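Local structure of uronate isomerase (Caulobacter crescentus, 2Q01) at residues B[77-80]-B[81-84]; B[95-98]-B[99-103]; B[447-451]-B[452-456]; B[10-13]-B[14-17]; B[260-263]-B[264-268]. The protein catalyses the interconversion of D-glucuronate and D-fructuronate, and of D-galacturonate and D-tagaturonate, in pentose and glucuronate metabolism. One frame throughout, in Å; residues are numbered along the deposited sequence.

Overall arrangement
All five contacts lie on the periphery of a TIM-barrel protein of the metallo-dependent hydrolase superfamily, their centres 25 to 31 Å from the chain's centre. Contacts 1 and 2 are neighbours, about 10 Å between centres: the loop 77-84 packs on the first turns of helix 96-105, with V78 against V102 and A82 against A99. Contacts 3 and 4 form a second group, about 20 Å between centres and 11 Å between nearest atoms; both face other subunits, and H10 of contact 4 stacks on H447 of a neighbouring copy. Contact 5 stands apart, its centre about 48 to 54 Å from the others. A bound potassium ion lies about 11 Å from the V78 side chain.

Contact 1. Residues B[77-80]-B[81-84]; sequences GVSL and DALK
V78 meets L83 through methyl groups: CG1 of V78 lies 3.9 Å from CD1 of L83, and the two side chains cross at about a right angle. The same V78 methyl also approaches CB of A82, at 4.3 Å. A chi1 of -175° swings CG1 of V78 away from the backbone N and onto L83. Compact, branched and apolar groups suit a place where the chain folds back over itself.

Backbone bonds hold the bend, two of them weak. A82 N gives a weak bond to S79 O at 3.3 Å, bent to 127°, and L83 N gives another weak one to L80 O at 3.3 Å. One residue on, D81 to K84 form a type I beta turn, in which K84 N donates to D81 O over 3.3 Å. The serine hydroxyl is also near, S79 OG lying 3.5 Å from A82 N in a weak bond, but a second conformer makes it doubtful. The A82 methyl sits against the backbone of the same serine, its CB 3.4 Å from S79 O.

The whole bend belongs to the loop joining helix 67-74 to helix 96-105. G77 lies early in it, with a positive phi of 110°, at which a beta carbon would collide with the preceding carbonyl, so only glycine sits comfortably there. V78 and L83 both press on L73 of the first helix and V102 of the second, while L83 also reaches F70. D81 O accepts a hydrogen bond from T94 OG1, and the K84 side chain touches V91 and T94.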
loop_
_atom_site.group_PDB
_atom_site.type_symbol
_atom_site.label_atom_id
_atom_site.label_comp_id
_atom_site.label_asym_id
_atom_site.label_seq_id
_atom_site.Cartn_x
_atom_site.Cartn_y
_atom_site.Cartn_z
ATOM N N GLY B 77 -2.990 -20.104 -21.396
ATOM C CA GLY B 77 -2.841 -21.410 -22.038
ATOM C C GLY B 77 -2.250 -21.403 -23.437
ATOM O O GLY B 77 -2.135 -22.457 -24.069
ATOM N N VAL B 78 -1.875 -20.223 -23.922
ATOM C CA VAL B 78 -1.310 -20.084 -25.264
ATOM C C VAL B 78 0.199 -20.347 -25.219
ATOM O O VAL B 78 0.884 -19.857 -24.322
ATOM C CB VAL B 78 -1.607 -18.676 -25.865
ATOM C CG1 VAL B 78 -1.130 -18.575 -27.306
ATOM C CG2 VAL B 78 -3.093 -18.355 -25.787
ATOM N N SER B 79 0.704 -21.143 -26.161
ATOM C CA SER B 79 2.140 -21.379 -26.280
ATOM C C SER B 79 2.807 -20.210 -27.001
ATOM O O SER B 79 2.176 -19.535 -27.813
ATOM C CB SER B 79 2.421 -22.695 -27.010
ATOM O OG SER B 79 1.922 -22.675 -28.336
ATOM N N LEU B 80 4.082 -19.976 -26.695
ATOM C CA LEU B 80 4.842 -18.884 -27.305
ATOM C C LEU B 80 5.230 -19.173 -28.756
ATOM O O LEU B 80 5.524 -18.248 -29.521
ATOM C CB LEU B 80 6.097 -18.553 -26.488
ATOM C CG LEU B 80 5.948 -18.088 -25.039
ATOM C CD1 LEU B 80 6.218 -19.248 -24.115
ATOM C CD2 LEU B 80 6.898 -16.950 -24.736
ATOM N N ASP B 81 5.243 -20.457 -29.116
ATOM C CA ASP B 81 5.491 -20.891 -30.492
ATOM C C ASP B 81 4.324 -20.497 -31.392
ATOM O O ASP B 81 4.526 -20.139 -32.556
ATOM C CB ASP B 81 5.720 -22.406 -30.559
ATOM C CG ASP B 81 6.964 -22.848 -29.802
ATOM O OD1 ASP B 81 6.862 -23.798 -29.000
ATOM O OD2 ASP B 81 8.043 -22.246 -30.005
ATOM N N ALA B 82 3.114 -20.552 -30.830
ATOM C CA ALA B 82 1.889 -20.150 -31.525
ATOM C C ALA B 82 1.875 -18.663 -31.881
ATOM O O ALA B 82 1.216 -18.268 -32.839
ATOM C CB ALA B 82 0.658 -20.511 -30.697
ATOM N N LEU B 83 2.619 -17.861 -31.120
ATOM C CA LEU B 83 2.687 -16.409 -31.310
ATOM C C LEU B 83 4.003 -15.938 -31.935
ATOM O O LEU B 83 4.299 -14.737 -31.920
ATOM C CB LEU B 83 2.459 -15.687 -29.977
ATOM C CG LEU B 83 1.146 -15.961 -29.244
ATOM C CD1 LEU B 83 1.266 -15.532 -27.795
ATOM C CD2 LEU B 83 -0.045 -15.278 -29.930
ATOM N N LYS B 84 4.774 -16.886 -32.478
ATOM C CA LYS B 84 6.077 -16.636 -33.131
ATOM C C LYS B 84 7.121 -15.921 -32.265
ATOM O O LYS B 84 7.925 -15.130 -32.776
ATOM C CB LYS B 84 5.906 -15.908 -34.478
ATOM C CG LYS B 84 6.120 -16.780 -35.705
ATOM C CD LYS B 84 6.433 -15.940 -36.934
ATOM C CE LYS B 84 7.442 -16.645 -37.829
ATOM N NZ LYS B 84 7.933 -15.774 -38.924
#

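Contact 2. Residues B[95-98]-B[99-103]; sequences DPRE and AWRVF
E98 and R101 form an i to i+3 salt bridge on the flank of helix 96-105, within the first turns of that helix. OE1 of E98 lies 2.9 Å from NH2 of R101, but over a face of the guanidinium and well out of its plane; the attraction is therefore of charge alone, with no N-H aimed at the oxygen. The carboxylate and guanidinium planes are 54° apart. R101 gets there by bending at chi2 and chi3 (90° and 58°), which folds its chain back along the helix, while E98 bends at chi2 to meet it. R101 crosses R97 at a slant, R97 CD lying 3.7 Å from R101 NH2.

The helix itself is carried by regular i to i+4 backbone bonds: A99 N to D95 O at 2.9 Å, W100 N to P96 O at 3.1 Å, and R101 N to R97 O at 2.9 Å. D95 stands at the N-cap without a capping bond from its side chain, and P96, lacking an N-H, fits the first turn, where none is needed.

Both arginines salt-bridge through NE to D139 OD2 of helix 138-149, and R97 also grips D143. A methionine in place of R101 would probably leave E98 without its mate and D139 with one cation fewer. The apolar side of the helix faces inward, where W100 packs on A58 and T59, and F103 on L63, L69 and L73.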
loop_
_atom_site.group_PDB
_atom_site.type_symbol
_atom_site.label_atom_id
_atom_site.label_comp_id
_atom_site.label_asym_id
_atom_site.label_seq_id
_atom_site.Cartn_x
_atom_site.Cartn_y
_atom_site.Cartn_z
ATOM N N ASP B 95 3.045 -19.584 -38.962
ATOM C CA ASP B 95 2.653 -18.521 -39.887
ATOM C C ASP B 95 2.348 -17.231 -39.112
ATOM O O ASP B 95 1.547 -17.262 -38.170
ATOM C CB ASP B 95 1.413 -18.983 -40.670
ATOM C CG ASP B 95 1.154 -18.164 -41.926
ATOM O OD1 ASP B 95 -0.030 -18.021 -42.299
ATOM O OD2 ASP B 95 2.116 -17.678 -42.557
ATOM N N PRO B 96 2.997 -16.101 -39.487
ATOM C CA PRO B 96 2.747 -14.793 -38.863
ATOM C C PRO B 96 1.274 -14.389 -38.849
ATOM O O PRO B 96 0.830 -13.738 -37.903
ATOM C CB PRO B 96 3.546 -13.827 -39.744
ATOM C CG PRO B 96 4.646 -14.643 -40.271
ATOM C CD PRO B 96 4.048 -16.000 -40.517
ATOM N N ARG B 97 0.535 -14.783 -39.884
ATOM C CA ARG B 97 -0.897 -14.526 -39.973
ATOM C C ARG B 97 -1.653 -15.316 -38.912
ATOM O O ARG B 97 -2.569 -14.788 -38.276
ATOM C CB ARG B 97 -1.411 -14.887 -41.366
ATOM C CG ARG B 97 -2.715 -14.219 -41.755
ATOM C CD ARG B 97 -3.165 -14.707 -43.117
ATOM N NE ARG B 97 -3.806 -13.644 -43.883
ATOM C CZ ARG B 97 -3.177 -12.866 -44.761
ATOM N NH1 ARG B 97 -3.846 -11.924 -45.407
ATOM N NH2 ARG B 97 -1.881 -13.028 -44.998
ATOM N N GLU B 98 -1.258 -16.573 -38.717
ATOM C CA GLU B 98 -1.876 -17.430 -37.706
ATOM C C GLU B 98 -1.537 -16.996 -36.283
ATOM O O GLU B 98 -2.369 -17.117 -35.384
ATOM C CB GLU B 98 -1.514 -18.906 -37.921
ATOM C CG GLU B 98 -2.328 -19.609 -39.016
ATOM C CD GLU B 98 -3.835 -19.636 -38.745
ATOM O OE1 GLU B 98 -4.607 -19.509 -39.717
ATOM O OE2 GLU B 98 -4.251 -19.784 -37.574
ATOM N N ALA B 99 -0.316 -16.499 -36.087
ATOM C CA ALA B 99 0.094 -15.918 -34.808
ATOM C C ALA B 99 -0.788 -14.725 -34.445
ATOM O O ALA B 99 -1.276 -14.627 -33.316
ATOM C CB ALA B 99 1.567 -15.514 -34.849
ATOM N N TRP B 100 -1.003 -13.844 -35.425
ATOM C CA TRP B 100 -1.888 -12.691 -35.296
ATOM C C TRP B 100 -3.344 -13.091 -35.055
ATOM O O TRP B 100 -4.052 -12.419 -34.310
ATOM C CB TRP B 100 -1.795 -11.804 -36.537
ATOM C CG TRP B 100 -2.593 -10.547 -36.406
ATOM C CD1 TRP B 100 -3.847 -10.312 -36.898
ATOM C CD2 TRP B 100 -2.207 -9.360 -35.707
ATOM N NE1 TRP B 100 -4.262 -9.048 -36.552
ATOM C CE2 TRP B 100 -3.273 -8.442 -35.823
ATOM C CE3 TRP B 100 -1.059 -8.981 -34.995
ATOM C CZ2 TRP B 100 -3.226 -7.168 -35.254
ATOM C CZ3 TRP B 100 -1.014 -7.710 -34.433
ATOM C CH2 TRP B 100 -2.091 -6.821 -34.567
ATOM N N ARG B 101 -3.774 -14.178 -35.689
ATOM C CA ARG B 101 -5.121 -14.721 -35.519
ATOM C C ARG B 101 -5.402 -15.150 -34.075
ATOM O O ARG B 101 -6.507 -14.938 -33.573
ATOM C CB ARG B 101 -5.317 -15.919 -36.451
ATOM C CG ARG B 101 -6.728 -16.110 -36.980
ATOM C CD ARG B 101 -6.916 -15.360 -38.292
ATOM N NE ARG B 101 -5.958 -15.786 -39.312
ATOM C CZ ARG B 101 -6.179 -16.752 -40.197
ATOM N NH1 ARG B 101 -7.330 -17.411 -40.203
ATOM N NH2 ARG B 101 -5.241 -17.062 -41.080
ATOM N N VAL B 102 -4.402 -15.753 -33.424
ATOM C CA VAL B 102 -4.518 -16.216 -32.035
ATOM C C VAL B 102 -4.603 -15.026 -31.080
ATOM O O VAL B 102 -5.418 -15.024 -30.156
ATOM C CB VAL B 102 -3.347 -17.164 -31.637
ATOM C CG1 VAL B 102 -3.426 -17.561 -30.165
ATOM C CG2 VAL B 102 -3.356 -18.414 -32.499
ATOM N N PHE B 103 -3.770 -14.015 -31.324
ATOM C CA PHE B 103 -3.797 -12.778 -30.549
ATOM C C PHE B 103 -5.138 -12.060 -30.664
ATOM O O PHE B 103 -5.697 -11.613 -29.657
ATOM C CB PHE B 103 -2.672 -11.839 -30.984
ATOM C CG PHE B 103 -2.804 -10.447 -30.441
ATOM C CD1 PHE B 103 -2.645 -10.198 -29.080
ATOM C CD2 PHE B 103 -3.094 -9.382 -31.285
ATOM C CE1 PHE B 103 -2.777 -8.912 -28.571
ATOM C CE2 PHE B 103 -3.226 -8.092 -30.783
ATOM C CZ PHE B 103 -3.066 -7.859 -29.425
#

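Contact 3. Residues B[447-451]-B[452-456]; sequences HRMDL and VEAEE
E453 reaches back to the start of its own helix: its OE2 accepts the backbone N-H of D450 at 3.0 Å, in a fairly straight bond that meets the carboxylate from above its plane. The E453 chain is extended beyond CG, which carries the oxygen to that amide. A water bonded to R448 O at 3.0 Å gives the same OE2 a weak second bond. OE1, the other oxygen, takes W116 NE1 and R5 NH2 of the second subunit, and D450 OD2 also salt-bridges that R5, so two acids hold one arginine across the interface.

This is the N-terminal start of helix 451-469, just after a Schellman motif with H447 as its C-prime residue closes helix 425-445. D450 is the N-cap but makes no side-chain capping bond, so only one half of a capping box is present. Its carbonyl O accepts A454 N, 3.2 Å away, in the first regular bond of the helix, and L451 O takes E455 N at 2.9 Å.

M449 SD touches A454 CB at 3.8 Å, the alanine being small enough to admit the sulfur, and L451 CD2 lies 3.9 Å from E455 CG. L451 and A454 also meet L28 of helix 19-30.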
loop_
_atom_site.group_PDB
_atom_site.type_symbol
_atom_site.label_atom_id
_atom_site.label_comp_id
_atom_site.label_asym_id
_atom_site.label_seq_id
_atom_site.Cartn_x
_atom_site.Cartn_y
_atom_site.Cartn_z
ATOM N N HIS B 447 -9.416 22.928 -5.003
ATOM C CA HIS B 447 -8.781 24.199 -4.590
ATOM C C HIS B 447 -7.517 23.993 -3.748
ATOM O O HIS B 447 -7.217 24.769 -2.835
ATOM C CB HIS B 447 -9.784 25.136 -3.887
ATOM C CG HIS B 447 -11.164 25.092 -4.469
ATOM N ND1 HIS B 447 -11.469 25.612 -5.709
ATOM C CD2 HIS B 447 -12.315 24.570 -3.987
ATOM C CE1 HIS B 447 -12.750 25.423 -5.960
ATOM N NE2 HIS B 447 -13.286 24.793 -4.931
ATOM N N ARG B 448 -6.790 22.929 -4.074
ATOM C CA ARG B 448 -5.530 22.593 -3.426
ATOM C C ARG B 448 -4.392 23.218 -4.208
ATOM O O ARG B 448 -3.248 23.244 -3.752
ATOM C CB ARG B 448 -5.351 21.077 -3.369
ATOM C CG ARG B 448 -6.480 20.350 -2.678
ATOM C CD ARG B 448 -5.978 19.100 -2.009
ATOM N NE ARG B 448 -6.037 17.923 -2.857
ATOM C CZ ARG B 448 -5.392 16.793 -2.601
ATOM N NH1 ARG B 448 -4.618 16.689 -1.529
ATOM N NH2 ARG B 448 -5.506 15.771 -3.433
ATOM N N MET B 449 -4.722 23.701 -5.401
ATOM C CA MET B 449 -3.805 24.486 -6.203
ATOM C C MET B 449 -4.568 25.444 -7.117
ATOM O O MET B 449 -5.714 25.189 -7.501
ATOM C CB MET B 449 -2.828 23.571 -6.964
ATOM C CG MET B 449 -2.992 23.422 -8.456
ATOM S SD MET B 449 -1.772 22.286 -9.150
ATOM C CE MET B 449 -0.528 22.238 -7.861
ATOM N N ASP B 450 -3.932 26.566 -7.430
ATOM C CA ASP B 450 -4.500 27.547 -8.332
ATOM C C ASP B 450 -4.282 27.097 -9.768
ATOM O O ASP B 450 -3.311 26.402 -10.060
ATOM C CB ASP B 450 -3.859 28.914 -8.084
ATOM C CG ASP B 450 -4.285 29.531 -6.751
ATOM O OD1 ASP B 450 -5.390 29.209 -6.257
ATOM O OD2 ASP B 450 -3.523 30.352 -6.197
ATOM N N LEU B 451 -5.183 27.493 -10.661
ATOM C CA LEU B 451 -5.078 27.117 -12.067
ATOM C C LEU B 451 -3.743 27.558 -12.659
ATOM O O LEU B 451 -3.104 26.813 -13.402
ATOM C CB LEU B 451 -6.234 27.721 -12.869
ATOM C CG LEU B 451 -6.967 26.772 -13.820
ATOM C CD1 LEU B 451 -7.909 27.545 -14.729
ATOM C CD2 LEU B 451 -5.975 25.957 -14.637
ATOM N N VAL B 452 -3.329 28.775 -12.322
ATOM C CA VAL B 452 -2.078 29.340 -12.827
ATOM C C VAL B 452 -0.896 28.395 -12.561
ATOM O O VAL B 452 -0.054 28.185 -13.439
ATOM C CB VAL B 452 -1.846 30.773 -12.251
ATOM C CG1 VAL B 452 -0.365 31.157 -12.200
ATOM C CG2 VAL B 452 -2.622 31.799 -13.067
ATOM N N GLU B 453 -0.871 27.808 -11.364
ATOM C CA GLU B 453 0.155 26.842 -10.968
ATOM C C GLU B 453 0.072 25.548 -11.778
ATOM O O GLU B 453 1.097 25.020 -12.208
ATOM C CB GLU B 453 0.055 26.527 -9.475
ATOM C CG GLU B 453 0.194 27.736 -8.556
ATOM C CD GLU B 453 -0.103 27.414 -7.103
ATOM O OE1 GLU B 453 0.504 28.054 -6.214
ATOM O OE2 GLU B 453 -0.945 26.528 -6.842
ATOM N N ALA B 454 -1.146 25.055 -11.993
ATOM C CA ALA B 454 -1.375 23.830 -12.770
ATOM C C ALA B 454 -0.965 23.944 -14.236
ATOM O O ALA B 454 -0.420 22.995 -14.807
ATOM C CB ALA B 454 -2.812 23.409 -12.671
ATOM N N GLU B 455 -1.233 25.104 -14.834
ATOM C CA GLU B 455 -0.854 25.385 -16.218
ATOM C C GLU B 455 0.665 25.452 -16.389
ATOM O O GLU B 455 1.190 25.061 -17.433
ATOM C CB GLU B 455 -1.501 26.684 -16.695
ATOM C CG GLU B 455 -2.992 26.575 -16.998
ATOM C CD GLU B 455 -3.624 27.893 -17.441
ATOM O OE1 GLU B 455 -3.023 28.970 -17.214
ATOM O OE2 GLU B 455 -4.734 27.847 -18.018
ATOM N N GLU B 456 1.353 25.959 -15.365
ATOM C CA GLU B 456 2.817 25.953 -15.314
ATOM C C GLU B 456 3.337 24.531 -15.140
ATOM O O GLU B 456 4.242 24.113 -15.856
ATOM C CB GLU B 456 3.333 26.818 -14.162
ATOM C CG GLU B 456 3.440 28.301 -14.463
ATOM C CD GLU B 456 4.090 29.089 -13.328
ATOM O OE1 GLU B 456 5.136 28.641 -12.801
ATOM O OE2 GLU B 456 3.558 30.162 -12.967
HETATM O O HOH W 1 -0.502 23.903 -4.704
#

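Contact 4. Residues B[10-13]-B[14-17]; sequences HEDR and LFPS
The ring of F15 has the carbonyl oxygen of R13 over one face, 3.9 Å above the plane and near its centre, while OD2 of D12 comes to the edge, 3.8 Å from CD2. Lying in the plane of the ring, that carboxylate oxygen looks at the rim hydrogens, the positive part of a phenyl ring; the carboxylate and ring planes are 47° apart. With CG anti to its own carbonyl carbon (chi1 -60°), F15 turns back toward the D12 backbone, its CD2 lying 3.7 Å from D12 CA. The imidazole of H10 has D12 CA at its edge, and its ND1 accepts D12 N at 3.0 Å; beyond this it stacks on H447 of the third subunit.

Two beta turns follow one another here, type I from H10 to R13 and type II from D12 to F15, in the loop before helix 19-30. L14 takes the third place of the second turn with a positive phi of 72°, unusual for leucine, and packs on V431 and R434. The first torsion of R13 sends its straight chain alongside the first turn, where NH1 meets H10 O at 2.7 Å from above the carbonyl plane; the guanidinium also salt-bridges D430.

A serine in place of F15 would probably leave a gap beneath the R13 carbonyl and beside A25 of helix 19-30. D12 also salt-bridges R26, while R434 NH2 holds both E11 O and R13 O.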
loop_
_atom_site.group_PDB
_atom_site.type_symbol
_atom_site.label_atom_id
_atom_site.label_comp_id
_atom_site.label_asym_id
_atom_site.label_seq_id
_atom_site.Cartn_x
_atom_site.Cartn_y
_atom_site.Cartn_z
ATOM N N HIS B 10 -12.258 7.768 -27.556
ATOM C CA HIS B 10 -12.848 9.041 -27.126
ATOM C C HIS B 10 -11.810 10.117 -26.829
ATOM O O HIS B 10 -10.705 9.812 -26.390
ATOM C CB HIS B 10 -13.718 8.803 -25.895
ATOM C CG HIS B 10 -14.772 9.845 -25.677
ATOM N ND1 HIS B 10 -14.548 10.992 -24.946
ATOM C CD2 HIS B 10 -16.067 9.897 -26.066
ATOM C CE1 HIS B 10 -15.655 11.711 -24.904
ATOM N NE2 HIS B 10 -16.593 11.068 -25.575
ATOM N N GLU B 11 -12.184 11.373 -27.066
ATOM C CA GLU B 11 -11.300 12.528 -26.866
ATOM C C GLU B 11 -10.986 12.767 -25.397
ATOM O O GLU B 11 -9.934 13.308 -25.070
ATOM C CB GLU B 11 -11.940 13.807 -27.408
ATOM C CG GLU B 11 -12.342 13.799 -28.872
ATOM C CD GLU B 11 -13.049 15.086 -29.280
ATOM O OE1 GLU B 11 -13.193 15.329 -30.497
ATOM O OE2 GLU B 11 -13.461 15.859 -28.384
ATOM N N ASP B 12 -11.920 12.386 -24.528
ATOM C CA ASP B 12 -11.838 12.668 -23.098
ATOM C C ASP B 12 -11.439 11.450 -22.277
ATOM O O ASP B 12 -11.778 11.360 -21.100
ATOM C CB ASP B 12 -13.177 13.202 -22.588
ATOM C CG ASP B 12 -13.463 14.617 -23.048
ATOM O OD1 ASP B 12 -14.658 14.944 -23.193
ATOM O OD2 ASP B 12 -12.508 15.402 -23.257
ATOM N N ARG B 13 -10.729 10.517 -22.902
ATOM C CA ARG B 13 -10.259 9.311 -22.228
ATOM C C ARG B 13 -9.282 9.650 -21.100
ATOM O O ARG B 13 -8.515 10.614 -21.197
ATOM C CB ARG B 13 -9.613 8.352 -23.234
ATOM C CG ARG B 13 -8.461 8.959 -24.010
ATOM C CD ARG B 13 -7.911 8.022 -25.062
ATOM N NE ARG B 13 -6.826 8.642 -25.821
ATOM C CZ ARG B 13 -6.996 9.433 -26.876
ATOM N NH1 ARG B 13 -8.215 9.716 -27.318
ATOM N NH2 ARG B 13 -5.944 9.949 -27.493
ATOM N N LEU B 14 -9.351 8.870 -20.019
ATOM C CA LEU B 14 -8.465 9.002 -18.843
ATOM C C LEU B 14 -8.711 10.228 -17.939
ATOM O O LEU B 14 -8.126 10.332 -16.858
ATOM C CB LEU B 14 -6.969 8.863 -19.222
ATOM C CG LEU B 14 -6.550 7.695 -20.138
ATOM C CD1 LEU B 14 -5.129 7.854 -20.623
ATOM C CD2 LEU B 14 -6.731 6.358 -19.472
ATOM N N PHE B 15 -9.576 11.144 -18.373
ATOM C CA PHE B 15 -9.996 12.276 -17.540
ATOM C C PHE B 15 -11.100 11.795 -16.606
ATOM O O PHE B 15 -11.856 10.895 -16.976
ATOM C CB PHE B 15 -10.512 13.442 -18.398
ATOM C CG PHE B 15 -9.500 13.998 -19.361
ATOM C CD1 PHE B 15 -8.134 14.012 -19.053
ATOM C CD2 PHE B 15 -9.918 14.529 -20.577
ATOM C CE1 PHE B 15 -7.204 14.525 -19.953
ATOM C CE2 PHE B 15 -8.994 15.053 -21.489
ATOM C CZ PHE B 15 -7.635 15.050 -21.179
ATOM N N PRO B 16 -11.205 12.386 -15.396
ATOM C CA PRO B 16 -12.251 11.965 -14.456
ATOM C C PRO B 16 -13.641 12.257 -15.012
ATOM O O PRO B 16 -13.788 13.116 -15.880
ATOM C CB PRO B 16 -11.994 12.845 -13.226
ATOM C CG PRO B 16 -10.594 13.319 -13.369
ATOM C CD PRO B 16 -10.383 13.473 -14.833
ATOM N N SER B 17 -14.649 11.539 -14.528
ATOM C CA SER B 17 -16.004 11.702 -15.054
ATOM C C SER B 17 -16.671 12.999 -14.589
ATOM O O SER B 17 -17.481 13.577 -15.325
ATOM C CB SER B 17 -16.873 10.503 -14.700
ATOM O OG SER B 17 -18.123 10.579 -15.366
#

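Contact 5. Residues B[260-263]-B[264-268]; sequences ADLS and DVEAE
S263 and E266 make a capping box at the N-terminal end of helix 264-276, the residue before the helix and the third residue within it trading bonds. The backbone N of S263 donates to E266 OE2 over 3.0 Å, almost straight at 171°, and meets the carboxylate on its anti side, a little out of plane. In return S263 OG accepts E266 N at 3.4 Å, a weaker bond, and gives a weak one of its own to OE2 at 3.5 Å.

The torsion of S263 (chi1 71°) puts its hydroxyl between the backbone N and the carbonyl carbon, on the side of the helix where E266 N lies. Serine suits the N-cap because a short hydroxyl can take a first-turn amide, and glutamate suits the third helical place because an extended chain just spans back to the cap's N-H. Its negative charge near the positive end of the helix dipole is probably favourable too. S263 O then opens the regular backbone pattern by accepting A267 N at 3.0 Å.

Outside this box, L262 CD1 packs on A267 CA at 4.0 Å. CB of L262 touches E266 OE2 at 3.7 Å, the leucine and glutamate side chains crossing at a slant. The leucine also touches L286 of helix 281-302, from which Q290 OE1 takes L262 N, and D261 salt-bridges R348. V265 CG2 comes within 3.4 Å of S263 OG on the exposed surface, and A267 packs inward on W228 of helix 228-244.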
loop_
_atom_site.group_PDB
_atom_site.type_symbol
_atom_site.label_atom_id
_atom_site.label_comp_id
_atom_site.label_asym_id
_atom_site.label_seq_id
_atom_site.Cartn_x
_atom_site.Cartn_y
_atom_site.Cartn_z
ATOM N N ALA B 260 27.385 0.456 -1.070
ATOM C CA ALA B 260 28.450 0.241 -0.080
ATOM C C ALA B 260 29.537 1.308 -0.189
ATOM O O ALA B 260 29.649 1.978 -1.206
ATOM C CB ALA B 260 29.052 -1.146 -0.237
ATOM N N ASP B 261 30.335 1.465 0.859
ATOM C CA ASP B 261 31.435 2.419 0.829
ATOM C C ASP B 261 32.699 1.751 1.361
ATOM O O ASP B 261 33.162 2.045 2.465
ATOM C CB ASP B 261 31.079 3.683 1.626
ATOM C CG ASP B 261 31.989 4.868 1.307
ATOM O OD1 ASP B 261 32.719 4.840 0.288
ATOM O OD2 ASP B 261 31.964 5.846 2.084
ATOM N N LEU B 262 33.235 0.830 0.566
ATOM C CA LEU B 262 34.475 0.142 0.901
ATOM C C LEU B 262 35.674 1.019 0.557
ATOM O O LEU B 262 35.575 1.936 -0.265
ATOM C CB LEU B 262 34.583 -1.193 0.151
ATOM C CG LEU B 262 33.479 -2.251 0.259
ATOM C CD1 LEU B 262 33.705 -3.373 -0.757
ATOM C CD2 LEU B 262 33.361 -2.817 1.665
ATOM N N SER B 263 36.807 0.729 1.193
ATOM C CA SER B 263 38.080 1.335 0.824
ATOM C C SER B 263 38.559 0.726 -0.490
ATOM O O SER B 263 37.991 -0.263 -0.970
ATOM C CB SER B 263 39.119 1.133 1.931
ATOM O OG SER B 263 39.528 -0.218 2.019
ATOM N N ASP B 264 39.595 1.317 -1.075
ATOM C CA ASP B 264 40.144 0.831 -2.341
ATOM C C ASP B 264 40.647 -0.611 -2.242
ATOM O O ASP B 264 40.406 -1.413 -3.144
ATOM C CB ASP B 264 41.257 1.760 -2.841
ATOM C CG ASP B 264 40.797 3.206 -2.987
ATOM O OD1 ASP B 264 41.413 4.093 -2.357
ATOM O OD2 ASP B 264 39.817 3.458 -3.724
ATOM N N VAL B 265 41.319 -0.935 -1.134
ATOM C CA VAL B 265 41.859 -2.282 -0.917
ATOM C C VAL B 265 40.780 -3.333 -0.637
ATOM O O VAL B 265 40.922 -4.482 -1.056
ATOM C CB VAL B 265 43.001 -2.321 0.149
ATOM C CG1 VAL B 265 44.242 -1.610 -0.375
ATOM C CG2 VAL B 265 42.569 -1.709 1.474
ATOM N N GLU B 266 39.704 -2.933 0.043
ATOM C CA GLU B 266 38.570 -3.825 0.313
ATOM C C GLU B 266 37.791 -4.140 -0.962
ATOM O O GLU B 266 37.315 -5.263 -1.150
ATOM C CB GLU B 266 37.625 -3.199 1.338
ATOM C CG GLU B 266 38.161 -3.162 2.758
ATOM C CD GLU B 266 37.253 -2.405 3.717
ATOM O OE1 GLU B 266 37.231 -2.774 4.909
ATOM O OE2 GLU B 266 36.565 -1.448 3.291
ATOM N N ALA B 267 37.667 -3.135 -1.826
ATOM C CA ALA B 267 36.991 -3.276 -3.108
ATOM C C ALA B 267 37.781 -4.170 -4.053
ATOM O O ALA B 267 37.204 -5.002 -4.753
ATOM C CB ALA B 267 36.760 -1.895 -3.731
ATOM N N GLU B 268 39.102 -3.991 -4.064
ATOM C CA GLU B 268 40.004 -4.816 -4.870
ATOM C C GLU B 268 40.008 -6.270 -4.397
ATOM O O GLU B 268 39.951 -7.193 -5.217
ATOM C CB GLU B 268 41.422 -4.228 -4.856
ATOM C CG GLU B 268 42.424 -4.980 -5.728
ATOM C CD GLU B 268 43.510 -4.088 -6.312
ATOM O OE1 GLU B 268 43.801 -3.013 -5.732
ATOM O OE2 GLU B 268 44.077 -4.476 -7.360
HETATM O O HOH W 2 37.172 3.948 -1.703
#